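Local coordinates for DUAL specificity protein phosphatase 14 (Homo sapiens, PDB 2WGP) that removes phosphate from tyrosine, serine and threonine residues of proteins, inactivating the MAP kinases ERK, JNK and p38 and damping T-cell receptor signalling through TAB1, at residues I52-N57 against H97-K102; R116-C121 against I147-G152; Y124-H129 against L134-W139. All blocks are in the same frame, centred on the assembly; numbering follows the deposited sequence.

Contact 1 of 3, residues I52-N57 against H97-K102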
loop_
_atom_site.group_PDB
_atom_site.type_symbol
_atom_site.label_atom_id
_atom_site.label_comp_id
_atom_site.label_asym_id
_atom_site.label_seq_id
_atom_site.Cartn_x
_atom_site.Cartn_y
_atom_site.Cartn_z
ATOM N N ILE A 52 1.619 41.223 -17.504
ATOM C CA ILE A 52 0.804 40.090 -17.077
ATOM C C ILE A 52 -0.667 40.515 -17.025
ATOM O O ILE A 52 -1.017 41.555 -16.457
ATOM C CB ILE A 52 1.305 39.479 -15.731
ATOM C CG1 ILE A 52 2.661 38.776 -15.955
ATOM C CG2 ILE A 52 0.262 38.465 -15.130
ATOM C CD1 ILE A 52 3.483 38.528 -14.704
ATOM N N THR A 53 -1.499 39.726 -17.691
ATOM C CA THR A 53 -2.933 39.978 -17.795
ATOM C C THR A 53 -3.776 38.853 -17.167
ATOM O O THR A 53 -4.956 39.051 -16.867
ATOM C CB THR A 53 -3.334 40.132 -19.279
ATOM O OG1 THR A 53 -2.944 38.957 -19.999
ATOM C CG2 THR A 53 -2.661 41.372 -19.889
ATOM N N CYS A 54 -3.161 37.678 -16.992
ATOM C CA CYS A 54 -3.844 36.503 -16.494
ATOM C C CYS A 54 -3.006 35.819 -15.431
ATOM O O CYS A 54 -1.781 35.628 -15.607
ATOM C CB CYS A 54 -4.105 35.537 -17.631
ATOM S SG CYS A 54 -4.939 34.012 -17.161
ATOM N N ILE A 55 -3.651 35.511 -14.307
ATOM C CA ILE A 55 -3.015 34.788 -13.201
ATOM C C ILE A 55 -3.680 33.417 -13.010
ATOM O O ILE A 55 -4.891 33.316 -12.718
ATOM C CB ILE A 55 -3.077 35.581 -11.861
ATOM C CG1 ILE A 55 -2.414 36.961 -12.000
ATOM C CG2 ILE A 55 -2.406 34.798 -10.724
ATOM C CD1 ILE A 55 -2.562 37.858 -10.744
ATOM N N VAL A 56 -2.861 32.374 -13.175
ATOM C CA VAL A 56 -3.231 30.995 -12.878
ATOM C C VAL A 56 -2.699 30.655 -11.489
ATOM O O VAL A 56 -1.487 30.494 -11.267
ATOM C CB VAL A 56 -2.693 29.989 -13.931
ATOM C CG1 VAL A 56 -3.092 28.587 -13.565
ATOM C CG2 VAL A 56 -3.219 30.311 -15.330
ATOM N N ASN A 57 -3.624 30.553 -10.564
ATOM C CA ASN A 57 -3.322 30.203 -9.184
ATOM C C ASN A 57 -3.430 28.680 -9.009
ATOM O O ASN A 57 -4.529 28.154 -8.803
ATOM C CB ASN A 57 -4.275 30.957 -8.255
ATOM C CG ASN A 57 -4.073 30.619 -6.818
ATOM O OD1 ASN A 57 -3.183 29.833 -6.479
ATOM N ND2 ASN A 57 -4.898 31.194 -5.947
ATOM N N HIS A 97 -1.819 29.662 -23.965
ATOM C CA HIS A 97 -1.771 29.880 -25.416
ATOM C C HIS A 97 -2.810 30.918 -25.860
ATOM O O HIS A 97 -2.505 31.808 -26.651
ATOM C CB HIS A 97 -1.976 28.540 -26.148
ATOM C CG HIS A 97 -1.950 28.643 -27.644
ATOM N ND1 HIS A 97 -0.800 28.929 -28.345
ATOM C CD2 HIS A 97 -2.926 28.492 -28.570
ATOM C CE1 HIS A 97 -1.066 28.949 -29.638
ATOM N NE2 HIS A 97 -2.349 28.685 -29.803
ATOM N N SER A 98 -4.040 30.778 -25.360
ATOM C CA SER A 98 -5.148 31.719 -25.661
ATOM C C SER A 98 -4.768 33.155 -25.282
ATOM O O SER A 98 -4.979 34.086 -26.053
ATOM C CB SER A 98 -6.406 31.325 -24.879
ATOM O OG SER A 98 -7.401 32.312 -25.077
ATOM N N VAL A 99 -4.237 33.325 -24.070
ATOM C CA VAL A 99 -3.809 34.642 -23.567
ATOM C C VAL A 99 -2.695 35.241 -24.426
ATOM O O VAL A 99 -2.742 36.414 -24.817
ATOM C CB VAL A 99 -3.347 34.535 -22.081
ATOM C CG1 VAL A 99 -2.617 35.804 -21.638
ATOM C CG2 VAL A 99 -4.557 34.285 -21.212
ATOM N N SER A 100 -1.699 34.422 -24.730
ATOM C CA SER A 100 -0.612 34.820 -25.611
ATOM C C SER A 100 -1.101 35.253 -27.003
ATOM O O SER A 100 -0.688 36.300 -27.543
ATOM C CB SER A 100 0.354 33.645 -25.726
ATOM O OG SER A 100 1.292 33.867 -26.725
ATOM N N ARG A 101 -2.013 34.478 -27.580
ATOM C CA ARG A 101 -2.560 34.843 -28.884
ATOM C C ARG A 101 -3.439 36.092 -28.844
ATOM O O ARG A 101 -3.563 36.787 -29.834
ATOM C CB ARG A 101 -3.275 33.656 -29.513
ATOM C CG ARG A 101 -2.282 32.565 -29.921
ATOM C CD ARG A 101 -2.925 31.621 -30.880
ATOM N NE ARG A 101 -3.227 32.291 -32.139
ATOM C CZ ARG A 101 -4.192 31.927 -32.981
ATOM N NH1 ARG A 101 -4.972 30.876 -32.718
ATOM N NH2 ARG A 101 -4.372 32.623 -34.106
ATOM N N LYS A 102 -4.019 36.383 -27.690
ATOM C CA LYS A 102 -4.688 37.653 -27.446
ATOM C C LYS A 102 -3.725 38.763 -26.976
ATOM O O LYS A 102 -4.180 39.806 -26.534
ATOM C CB LYS A 102 -5.796 37.444 -26.406
ATOM C CG LYS A 102 -6.995 36.652 -26.963
ATOM C CD LYS A 102 -7.978 36.287 -25.883
ATOM C CE LYS A 102 -9.297 35.847 -26.494
ATOM N NZ LYS A 102 -10.145 35.159 -25.479
#

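Contact 2 of 3, residues R116-C121 against I147-G152. With PO4 (phosphate ion), chain C.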
loop_
_atom_site.group_PDB
_atom_site.type_symbol
_atom_site.label_atom_id
_atom_site.label_comp_id
_atom_site.label_asym_id
_atom_site.label_seq_id
_atom_site.Cartn_x
_atom_site.Cartn_y
_atom_site.Cartn_z
ATOM N N ARG A 116 4.177 22.631 -8.286
ATOM C CA ARG A 116 2.902 22.729 -9.017
ATOM C C ARG A 116 2.999 23.625 -10.267
ATOM O O ARG A 116 2.640 23.195 -11.368
ATOM C CB ARG A 116 1.750 23.206 -8.110
ATOM C CG ARG A 116 1.211 22.142 -7.154
ATOM C CD ARG A 116 0.279 22.742 -6.115
ATOM N NE ARG A 116 1.019 23.545 -5.143
ATOM C CZ ARG A 116 0.500 24.046 -4.023
ATOM N NH1 ARG A 116 -0.779 23.891 -3.717
ATOM N NH2 ARG A 116 1.258 24.781 -3.243
ATOM N N SER A 117 3.453 24.867 -10.105
ATOM C CA SER A 117 3.557 25.798 -11.239
ATOM C C SER A 117 4.557 25.334 -12.298
ATOM O O SER A 117 4.267 25.401 -13.508
ATOM C CB SER A 117 3.824 27.232 -10.783
ATOM O OG SER A 117 5.065 27.378 -10.129
ATOM N N ALA A 118 5.716 24.863 -11.856
ATOM C CA ALA A 118 6.751 24.358 -12.777
ATOM C C ALA A 118 6.201 23.230 -13.614
ATOM O O ALA A 118 6.499 23.140 -14.810
ATOM C CB ALA A 118 7.984 23.852 -11.981
ATOM N N THR A 119 5.401 22.356 -12.994
ATOM C CA THR A 119 4.867 21.174 -13.702
ATOM C C THR A 119 3.943 21.616 -14.850
ATOM O O THR A 119 4.027 21.111 -15.968
ATOM C CB THR A 119 4.123 20.219 -12.754
ATOM O OG1 THR A 119 5.044 19.745 -11.737
ATOM C CG2 THR A 119 3.509 19.040 -13.554
ATOM N N LEU A 120 3.069 22.572 -14.551
ATOM C CA LEU A 120 2.155 23.108 -15.544
ATOM C C LEU A 120 2.875 23.855 -16.664
ATOM O O LEU A 120 2.488 23.726 -17.841
ATOM C CB LEU A 120 1.125 24.010 -14.864
ATOM C CG LEU A 120 0.153 23.312 -13.896
ATOM C CD1 LEU A 120 -0.626 24.356 -13.117
ATOM C CD2 LEU A 120 -0.775 22.306 -14.650
ATOM N N CYS A 121 3.919 24.616 -16.322
ATOM C CA CYS A 121 4.758 25.280 -17.338
ATOM C C CYS A 121 5.472 24.271 -18.238
ATOM O O CYS A 121 5.515 24.462 -19.458
ATOM C CB CYS A 121 5.764 26.242 -16.695
ATOM S SG CYS A 121 5.024 27.648 -15.915
ATOM N N ILE A 147 13.375 24.720 -9.200
ATOM C CA ILE A 147 12.239 23.837 -9.519
ATOM C C ILE A 147 12.544 22.374 -9.222
ATOM O O ILE A 147 13.695 21.897 -9.348
ATOM C CB ILE A 147 11.630 24.014 -10.952
ATOM C CG1 ILE A 147 12.548 23.510 -12.093
ATOM C CG2 ILE A 147 11.167 25.465 -11.145
ATOM C CD1 ILE A 147 11.755 22.871 -13.255
ATOM N N ARG A 148 11.504 21.689 -8.787
ATOM C CA ARG A 148 11.588 20.300 -8.325
ATOM C C ARG A 148 10.176 19.693 -8.231
ATOM O O ARG A 148 9.639 19.500 -7.152
ATOM C CB ARG A 148 12.289 20.257 -6.963
ATOM C CG ARG A 148 12.717 18.886 -6.534
ATOM C CD ARG A 148 14.090 18.556 -6.982
ATOM N NE ARG A 148 14.541 17.283 -6.456
ATOM C CZ ARG A 148 15.708 16.712 -6.740
ATOM N NH1 ARG A 148 16.531 17.276 -7.597
ATOM N NH2 ARG A 148 16.042 15.560 -6.148
ATOM N N PRO A 149 9.565 19.389 -9.385
ATOM C CA PRO A 149 8.262 18.733 -9.366
ATOM C C PRO A 149 8.314 17.465 -8.539
ATOM O O PRO A 149 9.349 16.777 -8.482
ATOM C CB PRO A 149 8.025 18.403 -10.832
ATOM C CG PRO A 149 8.761 19.489 -11.570
ATOM C CD PRO A 149 10.015 19.666 -10.761
ATOM N N ASN A 150 7.239 17.175 -7.828
ATOM C CA ASN A 150 7.261 16.004 -6.981
ATOM C C ASN A 150 7.250 14.736 -7.852
ATOM O O ASN A 150 7.039 14.834 -9.045
ATOM C CB ASN A 150 6.162 16.063 -5.916
ATOM C CG ASN A 150 4.786 15.778 -6.452
ATOM O OD1 ASN A 150 4.557 14.768 -7.112
ATOM N ND2 ASN A 150 3.839 16.636 -6.106
ATOM N N VAL A 151 7.533 13.558 -7.295
ATOM C CA VAL A 151 7.693 12.367 -8.165
ATOM C C VAL A 151 6.412 11.921 -8.880
ATOM O O VAL A 151 6.493 11.381 -9.995
ATOM C CB VAL A 151 8.356 11.181 -7.441
ATOM C CG1 VAL A 151 9.818 11.573 -7.078
ATOM C CG2 VAL A 151 7.517 10.741 -6.223
ATOM N N GLY A 152 5.248 12.153 -8.256
ATOM C CA GLY A 152 3.960 11.853 -8.896
ATOM C C GLY A 152 3.688 12.748 -10.093
ATOM O O GLY A 152 3.230 12.292 -11.171
HETATM P P PO4 C . 4.705 24.103 -4.582
HETATM O O1 PO4 C . 3.787 23.287 -5.447
HETATM O O2 PO4 C . 4.078 25.220 -3.795
HETATM O O3 PO4 C . 5.760 24.769 -5.463
HETATM O O4 PO4 C . 5.463 23.197 -3.611
#

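Contact 3 of 3, residues Y124-H129 against L134-W139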
loop_
_atom_site.group_PDB
_atom_site.type_symbol
_atom_site.label_atom_id
_atom_site.label_comp_id
_atom_site.label_asym_id
_atom_site.label_seq_id
_atom_site.Cartn_x
_atom_site.Cartn_y
_atom_site.Cartn_z
ATOM N N TYR A 124 2.967 22.901 -20.713
ATOM C CA TYR A 124 2.726 23.932 -21.738
ATOM C C TYR A 124 3.835 23.986 -22.805
ATOM O O TYR A 124 3.555 24.007 -24.008
ATOM C CB TYR A 124 2.557 25.327 -21.088
ATOM C CG TYR A 124 2.634 26.450 -22.083
ATOM C CD1 TYR A 124 1.539 26.753 -22.912
ATOM C CD2 TYR A 124 3.819 27.182 -22.249
ATOM C CE1 TYR A 124 1.609 27.762 -23.848
ATOM C CE2 TYR A 124 3.912 28.184 -23.212
ATOM C CZ TYR A 124 2.807 28.476 -24.001
ATOM O OH TYR A 124 2.884 29.482 -24.923
ATOM N N LEU A 125 5.081 24.000 -22.359
ATOM C CA LEU A 125 6.237 23.998 -23.267
ATOM C C LEU A 125 6.251 22.788 -24.214
ATOM O O LEU A 125 6.534 22.935 -25.399
ATOM C CB LEU A 125 7.544 24.059 -22.475
ATOM C CG LEU A 125 7.900 25.367 -21.748
ATOM C CD1 LEU A 125 9.237 25.179 -20.989
ATOM C CD2 LEU A 125 7.977 26.566 -22.713
ATOM N N MET A 126 5.923 21.605 -23.705
ATOM C CA MET A 126 5.819 20.431 -24.548
ATOM C C MET A 126 4.707 20.560 -25.588
ATOM O O MET A 126 4.926 20.262 -26.776
ATOM C CB MET A 126 5.585 19.170 -23.728
ATOM C CG MET A 126 6.811 18.694 -22.929
ATOM S SD MET A 126 6.631 17.026 -22.340
ATOM C CE MET A 126 5.430 17.253 -21.000
ATOM N N LYS A 127 3.532 21.011 -25.150
ATOM C CA LYS A 127 2.375 21.077 -26.029
ATOM C C LYS A 127 2.482 22.172 -27.080
ATOM O O LYS A 127 2.139 21.941 -28.238
ATOM C CB LYS A 127 1.077 21.247 -25.245
ATOM C CG LYS A 127 -0.184 21.128 -26.149
ATOM C CD LYS A 127 -1.476 21.268 -25.381
ATOM C CE LYS A 127 -2.667 21.115 -26.339
ATOM N NZ LYS A 127 -3.924 20.903 -25.600
ATOM N N PHE A 128 2.947 23.356 -26.692
ATOM C CA PHE A 128 2.919 24.499 -27.610
ATOM C C PHE A 128 4.277 24.976 -28.131
ATOM O O PHE A 128 4.311 25.794 -29.044
ATOM C CB PHE A 128 2.145 25.658 -26.970
ATOM C CG PHE A 128 0.670 25.440 -26.962
ATOM C CD1 PHE A 128 -0.069 25.557 -28.147
ATOM C CD2 PHE A 128 0.010 25.097 -25.785
ATOM C CE1 PHE A 128 -1.422 25.344 -28.154
ATOM C CE2 PHE A 128 -1.334 24.898 -25.782
ATOM C CZ PHE A 128 -2.062 25.019 -26.971
ATOM N N HIS A 129 5.381 24.454 -27.585
ATOM C CA HIS A 129 6.713 24.775 -28.088
ATOM C C HIS A 129 7.470 23.573 -28.683
ATOM O O HIS A 129 8.642 23.679 -28.992
ATOM C CB HIS A 129 7.506 25.510 -27.006
ATOM C CG HIS A 129 7.010 26.894 -26.781
ATOM N ND1 HIS A 129 7.582 27.989 -27.390
ATOM C CD2 HIS A 129 5.935 27.359 -26.104
ATOM C CE1 HIS A 129 6.906 29.076 -27.061
ATOM N NE2 HIS A 129 5.900 28.721 -26.284
ATOM N N LEU A 134 12.563 16.358 -21.385
ATOM C CA LEU A 134 13.891 16.693 -20.868
ATOM C C LEU A 134 14.240 18.161 -21.213
ATOM O O LEU A 134 14.705 18.919 -20.350
ATOM C CB LEU A 134 14.952 15.734 -21.410
ATOM C CG LEU A 134 16.388 15.994 -20.979
ATOM C CD1 LEU A 134 16.543 16.014 -19.439
ATOM C CD2 LEU A 134 17.358 14.975 -21.652
ATOM N N GLU A 135 13.986 18.560 -22.459
ATOM C CA GLU A 135 14.261 19.938 -22.883
ATOM C C GLU A 135 13.395 20.953 -22.128
ATOM O O GLU A 135 13.877 22.013 -21.766
ATOM C CB GLU A 135 14.020 20.144 -24.386
ATOM C CG GLU A 135 14.895 19.402 -25.354
ATOM C CD GLU A 135 14.464 19.644 -26.852
ATOM O OE1 GLU A 135 13.445 19.051 -27.362
ATOM O OE2 GLU A 135 15.166 20.443 -27.523
ATOM N N ALA A 136 12.121 20.607 -21.921
ATOM C CA ALA A 136 11.151 21.472 -21.247
ATOM C C ALA A 136 11.563 21.695 -19.776
ATOM O O ALA A 136 11.548 22.808 -19.285
ATOM C CB ALA A 136 9.715 20.863 -21.351
ATOM N N TYR A 137 11.956 20.615 -19.105
ATOM C CA TYR A 137 12.566 20.687 -17.771
ATOM C C TYR A 137 13.798 21.583 -17.750
ATOM O O TYR A 137 13.874 22.514 -16.941
ATOM C CB TYR A 137 12.863 19.262 -17.262
ATOM C CG TYR A 137 13.583 19.207 -15.939
ATOM C CD1 TYR A 137 12.955 19.594 -14.750
ATOM C CD2 TYR A 137 14.896 18.770 -15.885
ATOM C CE1 TYR A 137 13.657 19.539 -13.523
ATOM C CE2 TYR A 137 15.585 18.695 -14.690
ATOM C CZ TYR A 137 14.973 19.070 -13.523
ATOM O OH TYR A 137 15.697 18.991 -12.355
ATOM N N ASN A 138 14.754 21.317 -18.636
ATOM C CA ASN A 138 15.993 22.103 -18.696
ATOM C C ASN A 138 15.710 23.579 -18.966
ATOM O O ASN A 138 16.354 24.439 -18.376
ATOM C CB ASN A 138 16.936 21.567 -19.769
ATOM C CG ASN A 138 17.474 20.185 -19.460
ATOM O OD1 ASN A 138 17.547 19.758 -18.310
ATOM N ND2 ASN A 138 17.861 19.483 -20.504
ATOM N N TRP A 139 14.728 23.856 -19.822
ATOM C CA TRP A 139 14.273 25.226 -20.132
ATOM C C TRP A 139 13.849 25.970 -18.839
ATOM O O TRP A 139 14.387 27.032 -18.492
ATOM C CB TRP A 139 13.100 25.121 -21.119
ATOM C CG TRP A 139 12.534 26.381 -21.697
ATOM C CD1 TRP A 139 12.399 27.589 -21.091
ATOM C CD2 TRP A 139 11.924 26.513 -22.979
ATOM N NE1 TRP A 139 11.807 28.477 -21.927
ATOM C CE2 TRP A 139 11.513 27.850 -23.106
ATOM C CE3 TRP A 139 11.740 25.641 -24.061
ATOM C CZ2 TRP A 139 10.904 28.341 -24.261
ATOM C CZ3 TRP A 139 11.138 26.128 -25.209
ATOM C CH2 TRP A 139 10.720 27.466 -25.294
#

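Contact 1 of 3, residues I52-N57 against H97-K102
Val99 reaches from helix 89-101 to Thr53 and Cys54 with both of its methyl groups, each meeting a different residue. CG2 packs against the side chain of Cys54, 3.8 Å from CB and 4.1 Å from SG, and this buried apolar pair is the tight part of a small contact that buries 97 Å² between the segments and has no hydrogen bond across it. Cys54 carries its sulfur anti to the backbone N (chi1 179°), which leaves both CB and SG beside the valine methyl. The other branch, CG1, comes alongside Thr53, 3.6 Å from its hydroxyl OG1. That hydroxyl is engaged with the backbone N of Ala105, so the valine meets an oxygen already satisfied. Here helix 89-101 packs on the parallel strands of the central sheet in the dual-specificity phosphatase fold: strand 54-57 lies between 106-109 and 71-74, and Val99 also touches Thr106 on the first of these. Toward solvent the contact thins out. Thr53 is partly exposed, and the helix ends at Arg101, with the exposed Lys102 the first residue outside it.

Contact 2 of 3, residues R116-C121 against I147-G152
Ala118 and Thr119, neighbours in one helical turn, receive Ile147 and Pro149 from the chain leading into helix 151-165. The methyl CB of Ala118 meets the beta-branch of Ile147, 3.7 Å from CG2, with the chain end CD1 at 4.1 Å. Ile147 holds CG1 between its backbone N and carbonyl carbon (chi1 70°), which puts CG2 beside the backbone N and toward Ala118. Pro149 lies beside Thr119, its ring carbons CB and CG flanking the hydroxyl OG1 at 3.4 and 3.7 Å. The threonine hydroxyl is hydrogen-bonded to Ser115 O, one turn back. These residues lie behind the phosphate-binding loop of the protein-tyrosine phosphatases, the turn between the nucleophile Cys110 and the arginine that begins helix 116-129. Arg116 grips a phosphate ion, probably from the crystallisation liquor. Its backbone N and NE converge on O1 (2.9 and 2.8 Å), while NH2 gives O2 a nearly straight bond (2.9 Å, 174°) in the plane of the guanidinium. The bend at chi3 (-71°) turns NE toward O1, the oxygen already held by the backbone N. On the far side of the guanidinium, NH1 forms a salt bridge with Glu61 and a hydrogen bond with Leu77 O, fixing its rotation. Backbone N atoms of Ala111, Ala112, Val114 and Ser115 complete the phosphate's cradle, and Asn150 N is hydrogen-bonded to Ser115 OG.

Contact 3 of 3, residues Y124-H129 against L134-W139
Leu125 is the bump of this contact, and Trp139 is the flat lid over it. Both leucine methyls lie beneath one face of the indole: CD2 sits 3.7 Å from the centroid of the six-membered ring, only 8° off its normal, in a CH-pi contact, while CD1 touches CG of the five-membered ring at 3.6 Å. With CG anti to its backbone N, chi1 -174° lays the indole across the Leu125 methyls. Ala136 is small enough to let the backbones come near, its CA 5.9 Å from Leu125 CA. Leu125 CB and Met126 CG both come to 4.0 Å from Ala136 CB, so the alanine methyl fits between two side chains of the other helix. The axes of segments 124-129 and 134-139 come within 9.2 Å, with their N-to-C directions at 118°. Toward the end of segment 124-129 the six-membered edge of Trp139 points toward the face of His129 in an offset edge-to-face pair, centroids 5.4 Å apart. His129 NE2 gives a weak bond to Tyr124 OH, and Trp139 NE1 is bonded to Ile29 O. The interface thus rests on shape and dispersion, with the indole's polar N-H directed to a partner outside it.

Overall arrangement
Contact 1, between the central sheet and helix 89-101, comes first along the chain; contacts 2 and 3 follow among the helices beyond and share helix 116-129, its beginning in contact 2 and its end in contact 3. Contact 3 is formed within the chain between the two segments of contact 2, and their centres are about 12 Å apart, bridged by Ile147 against Tyr137. Contact 1 lies about 19 Å from contact 2 and about 18 Å from contact 3, centre to centre, yet it touches contact 3 where His97 stacks on Phe128. All three belong to the catalytic domain, but contact 2 alone borders the active site, while contact 3 pairs two consecutive helices.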